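Local coordinates for pirin-like protein (Geobacillus kaustophilus, PDB 2P17) that is of unknown function but binds one iron ion per subunit and belongs to the pirin family of two-domain cupin proteins, at residues 138-141 with 146-149; 63-68 with 169-174; 120-125 with 162-167. All blocks are in the same frame, centred on the assembly; numbering follows the deposited sequence.

Contact 1. Residues 138-141 with 146-149; sequences PVRK and TIRV
Arg140 and Ile147 face each other as a hydrogen-bonded antiparallel pair in the beta hairpin of strands 139-142 and 145-149, which strand 145-149 joins, antiparallel, to strand 167-174 of the C-terminal cupin half. The two short strand axes run at 167° to each other. Both backbone links of the pair are made: Arg140 N gives its hydrogen to Ile147 O at 2.8 Å, and Ile147 N returns one to Arg140 O at 2.9 Å. A third bond, from Val149 N to Pro138 O, is 3.0 Å long and practically straight, with an N-H...O angle of 179°, and carries the ladder beyond the strand onto the proline.

The buried side of the hairpin is the tightly packed one. There Arg140 and Ile147 lie alongside each other and point the same way, with CB of Arg140 3.9 Å from CB of Ile147. The arginine chain bends at chi3 (72°), and CD1 of Ile147 lies over the centre of one guanidinium face. The rotation of that flat group is fixed by polar partners beyond the hairpin: a salt bridge from NH2 to Glu142 and hydrogen bonds from NH1 to Ser154 and to the carbonyl of Val181. Ile147 also packs on Val170 and Met172 of the neighbouring strand.

The face bearing Val139, Thr146 and Arg148 is looser and partly exposed. Val139 and Arg148 form a non-hydrogen-bonded pair, yet the guanidinium of Arg148 leaves the hairpin for a salt bridge with Glu171. Val139 instead leans diagonally across to Thr146, its CG2 standing anti to the backbone N; this branch ends 3.9 Å from Thr146 CB and 3.5 Å from Ile147 O.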
ATOM      1  N   PRO A 138      12.219  -7.801  -5.696  1.00 11.15           N
ATOM      2  CA  PRO A 138      12.650  -9.087  -5.151  1.00 11.04           C
ATOM      3  C   PRO A 138      11.470  -9.832  -4.526  1.00 11.75           C
ATOM      4  O   PRO A 138      10.452  -9.223  -4.208  1.00 11.36           O
ATOM      5  CB  PRO A 138      13.706  -8.700  -4.116  1.00 10.94           C
ATOM      6  CG  PRO A 138      13.306  -7.314  -3.660  1.00  9.97           C
ATOM      7  CD  PRO A 138      12.667  -6.660  -4.867  1.00 10.52           C
ATOM      8  N   VAL A 139      11.598 -11.146  -4.401  1.00 12.76           N
ATOM      9  CA  VAL A 139      10.499 -11.975  -3.951  1.00 14.37           C
ATOM     10  C   VAL A 139      11.008 -13.022  -2.979  1.00 14.35           C
ATOM     11  O   VAL A 139      12.048 -13.648  -3.228  1.00 14.88           O
ATOM     12  CB  VAL A 139       9.800 -12.654  -5.157  1.00 14.80           C
ATOM     13  CG1 VAL A 139      10.788 -13.474  -5.981  1.00 17.58           C
ATOM     14  CG2 VAL A 139       8.621 -13.503  -4.715  1.00 16.36           C
ATOM     15  N   ARG A 140      10.302 -13.174  -1.862  1.00 14.52           N
ATOM     16  CA  ARG A 140      10.417 -14.351  -1.014  1.00 15.06           C
ATOM     17  C   ARG A 140       9.586 -15.453  -1.630  1.00 15.79           C
ATOM     18  O   ARG A 140       8.366 -15.351  -1.689  1.00 14.95           O
ATOM     19  CB  ARG A 140       9.833 -14.090   0.375  1.00 15.86           C
ATOM     20  CG  ARG A 140      10.764 -13.545   1.396  1.00 16.67           C
ATOM     21  CD  ARG A 140       9.976 -13.222   2.675  1.00 16.74           C
ATOM     22  NE  ARG A 140       9.544 -14.398   3.426  1.00 16.80           N
ATOM     23  CZ  ARG A 140       8.608 -14.379   4.372  1.00 16.14           C
ATOM     24  NH1 ARG A 140       8.001 -13.241   4.680  1.00 13.60           N
ATOM     25  NH2 ARG A 140       8.259 -15.492   5.008  1.00 16.84           N
ATOM     26  N   LYS A 141      10.237 -16.517  -2.081  1.00 16.35           N
ATOM     27  CA  LYS A 141       9.534 -17.661  -2.624  1.00 17.87           C
ATOM     28  C   LYS A 141       9.469 -18.737  -1.557  1.00 18.42           C
ATOM     29  O   LYS A 141      10.506 -19.187  -1.032  1.00 19.74           O
ATOM     30  CB  LYS A 141      10.242 -18.184  -3.880  1.00 17.60           C
ATOM     31  CG  LYS A 141      10.432 -17.129  -4.979  1.00 18.82           C
ATOM     32  CD  LYS A 141      11.157 -17.676  -6.215  1.00 18.50           C
ATOM     33  CE  LYS A 141      10.181 -18.201  -7.255  0.10 18.54           C
ATOM     34  N   THR A 146       4.169 -16.593  -2.493  1.00 12.60           N
ATOM     35  CA  THR A 146       5.175 -15.627  -2.905  1.00 12.40           C
ATOM     36  C   THR A 146       4.889 -14.329  -2.182  1.00 11.82           C
ATOM     37  O   THR A 146       3.731 -13.940  -2.010  1.00 11.47           O
ATOM     38  CB  THR A 146       5.215 -15.384  -4.415  1.00 13.10           C
ATOM     39  OG1 THR A 146       3.923 -15.014  -4.882  1.00 15.20           O
ATOM     40  CG2 THR A 146       5.664 -16.627  -5.164  1.00 14.93           C
ATOM     41  N   ILE A 147       5.953 -13.703  -1.703  1.00 11.42           N
ATOM     42  CA  ILE A 147       5.864 -12.408  -1.045  1.00 10.90           C
ATOM     43  C   ILE A 147       6.769 -11.476  -1.837  1.00 10.56           C
ATOM     44  O   ILE A 147       7.998 -11.604  -1.785  1.00 11.21           O
ATOM     45  CB  ILE A 147       6.301 -12.472   0.435  1.00 10.85           C
ATOM     46  CG1 ILE A 147       5.453 -13.504   1.195  1.00 11.45           C
ATOM     47  CG2 ILE A 147       6.190 -11.089   1.083  1.00 10.74           C
ATOM     48  CD1 ILE A 147       6.137 -14.857   1.325  1.00 14.26           C
ATOM     49  N   ARG A 148       6.151 -10.565  -2.590  1.00 10.09           N
ATOM     50  CA  ARG A 148       6.866  -9.630  -3.456  1.00  9.71           C
ATOM     51  C   ARG A 148       7.047  -8.333  -2.690  1.00  9.70           C
ATOM     52  O   ARG A 148       6.097  -7.778  -2.157  1.00 10.05           O
ATOM     53  CB  ARG A 148       6.069  -9.390  -4.736  1.00  9.91           C
ATOM     54  CG  ARG A 148       6.785  -8.566  -5.778  1.00 11.21           C
ATOM     55  CD  ARG A 148       5.998  -8.569  -7.072  1.00 12.83           C
ATOM     56  NE  ARG A 148       6.018  -9.885  -7.719  1.00 14.35           N
ATOM     57  CZ  ARG A 148       5.013 -10.765  -7.740  0.90 19.03           C
ATOM     58  NH1 ARG A 148       3.832 -10.537  -7.135  1.00 20.93           N
ATOM     59  NH2 ARG A 148       5.209 -11.914  -8.375  1.00 22.63           N
ATOM     60  N   VAL A 149       8.285  -7.867  -2.611  1.00  8.79           N
ATOM     61  CA  VAL A 149       8.611  -6.728  -1.770  1.00  8.49           C
ATOM     62  C   VAL A 149       8.724  -5.473  -2.635  1.00  8.28           C
ATOM     63  O   VAL A 149       9.654  -5.340  -3.425  1.00  8.58           O
ATOM     64  CB  VAL A 149       9.918  -6.956  -0.969  1.00  8.36           C
ATOM     65  CG1 VAL A 149      10.124  -5.835   0.045  1.00  9.65           C
ATOM     66  CG2 VAL A 149       9.885  -8.319  -0.272  1.00  9.31           C
TER

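Contact 2. Residues 63-68 with 169-174; sequences VTYVIS and MVEMIV
Glu171 OE2 is gripped by two groups, the hydroxyl of Tyr65 and, through a salt bridge, the guanidinium of Arg236. Tyr65 OH donates to OE2 over only 2.6 Å, reaching it from above the carboxylate plane, 44° out of it. Ring and carboxylate are turned almost at right angles, their planes 83° apart, and OE2 sits at the edge of the ring. With Arg148 on the other oxygen, OE1, this buried carboxylate is flanked by two arginines that would probably stabilise its negative charge.

Reach makes the meeting possible, since the axes of strands 63-66 and 169-174 remain 11.1 Å apart. Glu171 spans much of the gap with an extended chain, and Tyr65 sets CG opposite the backbone N (chi1 173°), sending the ring across from its own strand. Next to this polar link lies an apolar one. Selenomethionine Met169, also fully extended, slides past Val63 in the opposing direction, with SE 3.8 Å from Val63 CG1, and its CE methyl ends 4.0 Å from Tyr65 CB. Val88 touches Val63, Tyr65 and Met169 alike.

A phenylalanine in place of Tyr65 would lack the hydroxyl and would probably leave Glu171 OE2, of the two groups named, to Arg236 alone, with the carboxylate freer to turn.

Val63 and Tyr65 come from the N-terminal cupin domain, Met169 and Glu171 from the C-terminal one, with strands running nearly parallel but unpaired with each other: this is face-to-face packing of two beta-sheets, here at the junction of the two cupin domains of the pirin fold.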
ATOM      1  N   VAL A  63       1.652   6.585  -3.308  1.00  8.52           N
ATOM      2  CA  VAL A  63       2.073   5.269  -3.775  1.00  8.69           C
ATOM      3  C   VAL A  63       0.883   4.604  -4.418  1.00  8.77           C
ATOM      4  O   VAL A  63      -0.130   4.381  -3.745  1.00  8.76           O
ATOM      5  CB  VAL A  63       2.586   4.402  -2.620  1.00  8.19           C
ATOM      6  CG1 VAL A  63       3.090   3.071  -3.167  1.00  8.74           C
ATOM      7  CG2 VAL A  63       3.739   5.097  -1.879  1.00  8.63           C
ATOM      8  N   THR A  64       1.003   4.298  -5.714  1.00  8.79           N
ATOM      9  CA  THR A  64      -0.100   3.701  -6.469  1.00  9.44           C
ATOM     10  C   THR A  64       0.192   2.245  -6.752  1.00  9.29           C
ATOM     11  O   THR A  64       1.295   1.915  -7.175  1.00 10.12           O
ATOM     12  CB  THR A  64      -0.279   4.388  -7.834  1.00  9.79           C
ATOM     13  OG1 THR A  64      -0.219   5.811  -7.680  1.00 12.28           O
ATOM     14  CG2 THR A  64      -1.615   4.011  -8.472  1.00 10.50           C
ATOM     15  N   TYR A  65      -0.783   1.377  -6.478  1.00  9.03           N
ATOM     16  CA  TYR A  65      -0.741  -0.013  -6.918  1.00  8.59           C
ATOM     17  C   TYR A  65      -1.859  -0.213  -7.934  1.00  8.58           C
ATOM     18  O   TYR A  65      -3.019   0.100  -7.651  1.00  8.33           O
ATOM     19  CB  TYR A  65      -0.892  -0.988  -5.733  1.00  9.01           C
ATOM     20  CG  TYR A  65      -1.014  -2.445  -6.167  1.00  9.82           C
ATOM     21  CD1 TYR A  65       0.108  -3.269  -6.244  1.00  8.88           C
ATOM     22  CD2 TYR A  65      -2.249  -2.983  -6.510  1.00  9.86           C
ATOM     23  CE1 TYR A  65       0.005  -4.595  -6.654  1.00 10.25           C
ATOM     24  CE2 TYR A  65      -2.373  -4.317  -6.930  1.00 10.13           C
ATOM     25  CZ  TYR A  65      -1.244  -5.112  -7.001  1.00 10.56           C
ATOM     26  OH  TYR A  65      -1.376  -6.427  -7.418  1.00 11.89           O
ATOM     27  N   VAL A  66      -1.511  -0.704  -9.120  1.00  9.08           N
ATOM     28  CA  VAL A  66      -2.520  -0.961 -10.148  1.00  9.91           C
ATOM     29  C   VAL A  66      -3.005  -2.402 -10.033  1.00 10.22           C
ATOM     30  O   VAL A  66      -2.226  -3.345 -10.208  1.00 10.52           O
ATOM     31  CB  VAL A  66      -1.979  -0.654 -11.571  1.00 10.38           C
ATOM     32  CG1 VAL A  66      -2.983  -1.059 -12.629  1.00 10.40           C
ATOM     33  CG2 VAL A  66      -1.652   0.824 -11.695  1.00 11.42           C
ATOM     34  N   ILE A  67      -4.282  -2.571  -9.702  1.00 10.68           N
ATOM     35  CA  ILE A  67      -4.864  -3.910  -9.606  1.00 11.60           C
ATOM     36  C   ILE A  67      -5.099  -4.453 -11.006  1.00 11.72           C
ATOM     37  O   ILE A  67      -4.712  -5.589 -11.317  1.00 13.39           O
ATOM     38  CB  ILE A  67      -6.177  -3.908  -8.786  1.00 11.18           C
ATOM     39  CG1 ILE A  67      -5.947  -3.313  -7.390  1.00 11.13           C
ATOM     40  CG2 ILE A  67      -6.762  -5.333  -8.695  1.00 12.13           C
ATOM     41  CD1 ILE A  67      -7.234  -3.022  -6.605  1.00 11.82           C
ATOM     42  N   SER A  68      -5.723  -3.635 -11.856  1.00 12.09           N
ATOM     43  CA  SER A  68      -6.012  -4.020 -13.225  1.00 12.12           C
ATOM     44  C   SER A  68      -6.069  -2.783 -14.112  1.00 12.24           C
ATOM     45  O   SER A  68      -6.225  -1.654 -13.624  1.00 12.03           O
ATOM     46  CB  SER A  68      -7.321  -4.810 -13.306  1.00 12.66           C
ATOM     47  OG  SER A  68      -8.425  -4.017 -12.899  1.00 12.73           O
HETATM   48  N   MSE A 169       6.131  -2.529   2.208  1.00  8.06           N
HETATM   49  CA  MSE A 169       4.977  -2.781   1.361  1.00  7.79           C
HETATM   50  C   MSE A 169       5.235  -4.071   0.619  1.00  8.06           C
HETATM   51  O   MSE A 169       6.207  -4.177  -0.132  1.00  7.83           O
HETATM   52  CB  MSE A 169       4.745  -1.643   0.367  1.00  8.31           C
HETATM   53  CG  MSE A 169       3.558  -1.901  -0.553  1.00  8.78           C
HETATM   54 SE   MSE A 169       3.403  -0.439  -1.830  0.70  9.04          SE
HETATM   55  CE  MSE A 169       1.874  -1.096  -2.843  1.00 10.64           C
ATOM     56  N   VAL A 170       4.393  -5.064   0.891  1.00  7.82           N
ATOM     57  CA  VAL A 170       4.560  -6.372   0.296  1.00  8.62           C
ATOM     58  C   VAL A 170       3.260  -6.884  -0.292  1.00  8.72           C
ATOM     59  O   VAL A 170       2.173  -6.617   0.233  1.00  8.70           O
ATOM     60  CB  VAL A 170       5.113  -7.425   1.300  1.00  9.39           C
ATOM     61  CG1 VAL A 170       6.501  -7.027   1.847  1.00  8.96           C
ATOM     62  CG2 VAL A 170       4.140  -7.702   2.435  1.00  9.74           C
ATOM     63  N   GLU A 171       3.379  -7.597  -1.399  1.00  8.55           N
ATOM     64  CA  GLU A 171       2.246  -8.286  -1.991  1.00  8.96           C
ATOM     65  C   GLU A 171       2.376  -9.784  -1.736  1.00  9.24           C
ATOM     66  O   GLU A 171       3.389 -10.391  -2.094  1.00  9.74           O
ATOM     67  CB  GLU A 171       2.192  -7.997  -3.483  1.00  9.26           C
ATOM     68  CG  GLU A 171       1.023  -8.659  -4.199  1.00 10.83           C
ATOM     69  CD  GLU A 171       1.080  -8.416  -5.675  1.00 13.63           C
ATOM     70  OE1 GLU A 171       2.207  -8.296  -6.192  1.00 14.13           O
ATOM     71  OE2 GLU A 171       0.009  -8.369  -6.310  1.00 15.69           O
HETATM   72  N   MSE A 172       1.352 -10.368  -1.123  1.00  9.59           N
HETATM   73  CA  MSE A 172       1.349 -11.801  -0.845  1.00 10.71           C
HETATM   74  C   MSE A 172       0.344 -12.507  -1.715  1.00 11.25           C
HETATM   75  O   MSE A 172      -0.800 -12.062  -1.830  1.00 11.47           O
HETATM   76  CB  MSE A 172       0.999 -12.077   0.608  1.00 10.59           C
HETATM   77  CG  MSE A 172       1.900 -11.419   1.590  1.00 11.23           C
HETATM   78 SE   MSE A 172       1.475 -12.120   3.333  0.50 12.21          SE
HETATM   79  CE  MSE A 172       2.211 -10.751   4.288  1.00 12.84           C
ATOM     80  N   ILE A 173       0.789 -13.595  -2.332  1.00 10.86           N
ATOM     81  CA  ILE A 173      -0.089 -14.518  -3.038  1.00 11.98           C
ATOM     82  C   ILE A 173       0.108 -15.863  -2.350  1.00 11.23           C
ATOM     83  O   ILE A 173       1.215 -16.417  -2.352  1.00 12.22           O
ATOM     84  CB  ILE A 173       0.240 -14.621  -4.529  1.00 12.32           C
ATOM     85  CG1 ILE A 173       0.140 -13.241  -5.208  1.00 12.72           C
ATOM     86  CG2 ILE A 173      -0.718 -15.610  -5.192  1.00 13.58           C
ATOM     87  CD1 ILE A 173       0.598 -13.216  -6.681  1.00 14.63           C
ATOM     88  N   VAL A 174      -0.963 -16.363  -1.742  1.00 10.73           N
ATOM     89  CA  VAL A 174      -0.856 -17.497  -0.829  1.00 11.28           C
ATOM     90  C   VAL A 174      -1.855 -18.571  -1.233  1.00 11.42           C
ATOM     91  O   VAL A 174      -3.036 -18.288  -1.401  1.00 11.85           O
ATOM     92  CB  VAL A 174      -1.121 -17.052   0.629  1.00 11.30           C
ATOM     93  CG1 VAL A 174      -0.798 -18.180   1.596  1.00 11.80           C
ATOM     94  CG2 VAL A 174      -0.273 -15.815   0.997  1.00 11.97           C
TER

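Contact 3. Residues 120-125 with 162-167; sequences SAYKMT and KNIVPV
Ile164 lays its CG2 methyl over one face of the Tyr122 ring, 3.6 Å from the centroid and 23° off the ring normal, the geometry of a CH-pi contact. The methyl does not sit above the middle of the ring: it is offset toward the rim, and its closest approach is to CG of Tyr122 at 3.4 Å. The two side chains slide past each other in opposite directions. With CG2 opposite the backbone N, Ile164 turns one branch to the ring and sends the CG1 branch toward Thr125.

That second branch meets Thr125 tip to tip, CD1 of Ile164 standing 3.8 Å from CG2 of the threonine. Tyr122 and Thr125, the first and last residues of a type I beta turn, take one branch each; the turn is closed by Thr125 N bonding to Tyr122 O at 3.0 Å. On the other segment, Asn163 OD1 accepts a hydrogen bond from Val167 N at 3.0 Å, which probably steadies the bend carrying Ile164.

Leu118, Thr92 and Arg128 also touch Ile164. Small and at the surface, the contact is typical of loop-to-loop packing, joining the link between strands 109-117 and 128-132 to the approach to strand 167-174.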
ATOM      1  N   SER A 120       8.678  16.810   8.943  1.00 11.05           N
ATOM      2  CA  SER A 120       9.041  18.211   8.722  1.00 11.51           C
ATOM      3  C   SER A 120      10.417  18.345   8.061  1.00 10.81           C
ATOM      4  O   SER A 120      10.598  19.170   7.158  1.00 11.09           O
ATOM      5  CB  SER A 120       9.019  18.962  10.055  1.00 12.52           C
ATOM      6  OG  SER A 120       9.367  20.317   9.878  0.85 16.52           O
ATOM      7  N   ALA A 121      11.374  17.528   8.507  1.00 10.94           N
ATOM      8  CA  ALA A 121      12.733  17.583   7.957  1.00 10.34           C
ATOM      9  C   ALA A 121      12.798  17.356   6.449  1.00 10.79           C
ATOM     10  O   ALA A 121      13.749  17.782   5.800  1.00 10.93           O
ATOM     11  CB  ALA A 121      13.653  16.604   8.658  1.00 10.51           C
ATOM     12  N   TYR A 122      11.801  16.675   5.889  1.00 10.54           N
ATOM     13  CA  TYR A 122      11.852  16.277   4.486  1.00 11.02           C
ATOM     14  C   TYR A 122      10.719  16.852   3.654  1.00 11.61           C
ATOM     15  O   TYR A 122      10.606  16.536   2.460  1.00 11.94           O
ATOM     16  CB  TYR A 122      11.813  14.752   4.364  1.00 10.74           C
ATOM     17  CG  TYR A 122      12.938  14.026   5.074  1.00 10.19           C
ATOM     18  CD1 TYR A 122      14.132  13.733   4.408  1.00 10.24           C
ATOM     19  CD2 TYR A 122      12.807  13.604   6.398  1.00 10.22           C
ATOM     20  CE1 TYR A 122      15.164  13.067   5.055  1.00 10.67           C
ATOM     21  CE2 TYR A 122      13.843  12.928   7.051  1.00  9.95           C
ATOM     22  CZ  TYR A 122      15.015  12.662   6.365  1.00 10.51           C
ATOM     23  OH  TYR A 122      16.036  11.989   7.003  1.00 11.73           O
ATOM     24  N   LYS A 123       9.868  17.674   4.263  1.00 12.16           N
ATOM     25  CA  LYS A 123       8.706  18.203   3.542  1.00 13.39           C
ATOM     26  C   LYS A 123       9.102  18.995   2.302  1.00 14.19           C
ATOM     27  O   LYS A 123       8.345  19.064   1.328  1.00 13.82           O
ATOM     28  CB  LYS A 123       7.805  19.030   4.463  1.00 14.16           C
ATOM     29  CG  LYS A 123       6.869  18.161   5.274  1.00 15.80           C
ATOM     30  CD  LYS A 123       5.703  18.943   5.821  1.00 18.97           C
ATOM     31  CE  LYS A 123       4.893  18.095   6.787  1.00 19.70           C
ATOM     32  NZ  LYS A 123       4.168  17.027   6.056  1.00 19.38           N
HETATM   33  N   MSE A 124      10.304  19.565   2.332  1.00 14.28           N
HETATM   34  CA  MSE A 124      10.788  20.412   1.238  1.00 16.24           C
HETATM   35  C   MSE A 124      11.806  19.722   0.349  1.00 15.04           C
HETATM   36  O   MSE A 124      12.500  20.385  -0.428  1.00 14.69           O
HETATM   37  CB  MSE A 124      11.366  21.720   1.787  1.00 17.97           C
HETATM   38  CG  MSE A 124      10.331  22.574   2.496  1.00 25.39           C
HETATM   39 SE   MSE A 124       9.096  23.439   1.252  1.00 48.94          SE
HETATM   40  CE  MSE A 124      10.263  24.870   0.599  1.00 41.91           C
ATOM     41  N   THR A 125      11.889  18.396   0.446  1.00 14.50           N
ATOM     42  CA  THR A 125      12.815  17.607  -0.365  1.00 14.48           C
ATOM     43  C   THR A 125      12.450  17.725  -1.848  1.00 14.48           C
ATOM     44  O   THR A 125      11.323  18.094  -2.195  1.00 14.00           O
ATOM     45  CB  THR A 125      12.868  16.117   0.113  1.00 14.99           C
ATOM     46  OG1 THR A 125      14.009  15.449  -0.440  1.00 16.16           O
ATOM     47  CG2 THR A 125      11.611  15.366  -0.277  1.00 14.08           C
ATOM     48  N   LYS A 162      13.677   3.595  -2.826  1.00  9.79           N
ATOM     49  CA  LYS A 162      14.130   4.663  -1.936  1.00 10.41           C
ATOM     50  C   LYS A 162      12.987   5.112  -1.030  1.00  9.83           C
ATOM     51  O   LYS A 162      11.849   5.317  -1.487  1.00  8.92           O
ATOM     52  CB  LYS A 162      14.664   5.845  -2.740  1.00 10.90           C
ATOM     53  CG  LYS A 162      15.798   5.494  -3.699  1.00 13.93           C
ATOM     54  CD  LYS A 162      16.121   6.679  -4.591  0.30 16.71           C
ATOM     55  CE  LYS A 162      17.411   6.467  -5.359  0.60 19.19           C
ATOM     56  NZ  LYS A 162      17.745   7.682  -6.148  0.60 22.33           N
ATOM     57  N   ASN A 163      13.282   5.220   0.259  1.00  9.90           N
ATOM     58  CA  ASN A 163      12.305   5.649   1.245  1.00 10.46           C
ATOM     59  C   ASN A 163      12.832   6.878   1.974  1.00 11.17           C
ATOM     60  O   ASN A 163      14.042   7.016   2.190  1.00 11.69           O
ATOM     61  CB  ASN A 163      12.051   4.563   2.304  1.00 10.21           C
ATOM     62  CG  ASN A 163      11.079   3.443   1.856  1.00 10.23           C
ATOM     63  OD1 ASN A 163      10.824   2.525   2.635  1.00 10.61           O
ATOM     64  ND2 ASN A 163      10.545   3.515   0.644  1.00  9.29           N
ATOM     65  N   ILE A 164      11.900   7.735   2.375  1.00 11.38           N
ATOM     66  CA  ILE A 164      12.167   8.747   3.381  1.00 11.79           C
ATOM     67  C   ILE A 164      11.648   8.173   4.710  1.00 11.34           C
ATOM     68  O   ILE A 164      12.443   7.737   5.542  1.00 13.32           O
ATOM     69  CB  ILE A 164      11.559  10.107   2.965  1.00 12.24           C
ATOM     70  CG1 ILE A 164      12.338  10.657   1.756  1.00 14.24           C
ATOM     71  CG2 ILE A 164      11.614  11.101   4.109  1.00 12.37           C
ATOM     72  CD1 ILE A 164      11.647  11.740   0.994  1.00 16.37           C
ATOM     73  N   VAL A 165      10.330   8.137   4.906  1.00 11.19           N
ATOM     74  CA  VAL A 165       9.773   7.359   6.005  1.00 10.99           C
ATOM     75  C   VAL A 165       9.944   5.886   5.630  1.00 10.27           C
ATOM     76  O   VAL A 165       9.497   5.470   4.557  1.00  9.79           O
ATOM     77  CB  VAL A 165       8.262   7.661   6.232  1.00 11.13           C
ATOM     78  CG1 VAL A 165       7.618   6.613   7.145  1.00 12.21           C
ATOM     79  CG2 VAL A 165       8.070   9.045   6.822  1.00 13.20           C
ATOM     80  N   PRO A 166      10.589   5.085   6.502  1.00  9.38           N
ATOM     81  CA  PRO A 166      10.645   3.648   6.227  1.00  9.46           C
ATOM     82  C   PRO A 166       9.258   3.038   6.113  1.00  9.15           C
ATOM     83  O   PRO A 166       8.452   3.152   7.039  1.00  9.97           O
ATOM     84  CB  PRO A 166      11.386   3.075   7.450  1.00 10.10           C
ATOM     85  CG  PRO A 166      12.211   4.226   7.957  1.00 10.68           C
ATOM     86  CD  PRO A 166      11.312   5.427   7.744  1.00  9.38           C
ATOM     87  N   VAL A 167       8.990   2.418   4.970  1.00  8.29           N
ATOM     88  CA  VAL A 167       7.715   1.757   4.711  1.00  8.67           C
ATOM     89  C   VAL A 167       7.980   0.359   4.172  1.00  8.48           C
ATOM     90  O   VAL A 167       8.757   0.173   3.225  1.00  8.62           O
ATOM     91  CB  VAL A 167       6.851   2.549   3.692  1.00  8.62           C
ATOM     92  CG1 VAL A 167       5.575   1.781   3.293  1.00  9.89           C
ATOM     93  CG2 VAL A 167       6.482   3.913   4.253  1.00  9.39           C
TER

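In the fold
From the N terminus, residues 63-68 come first, in the N-terminal cupin domain, and wait about a hundred residues for their partner 169-174; contact 2 therefore closes the longest loop. Within that loop the chain leaves strand 109-117, passes 120-125 and returns at 162-167, where contact 3 closes a shorter one. Inside this again, contact 1 closes the tight hairpin 138-149. The three loops nest without crossing. Contacts 1 and 2 touch, since strands 145-149 and 167-174 are sheet neighbours. Contact 3, centred about 22 Å from the centre of contact 2, ties surface loops, while contact 2 ties strands of the two halves.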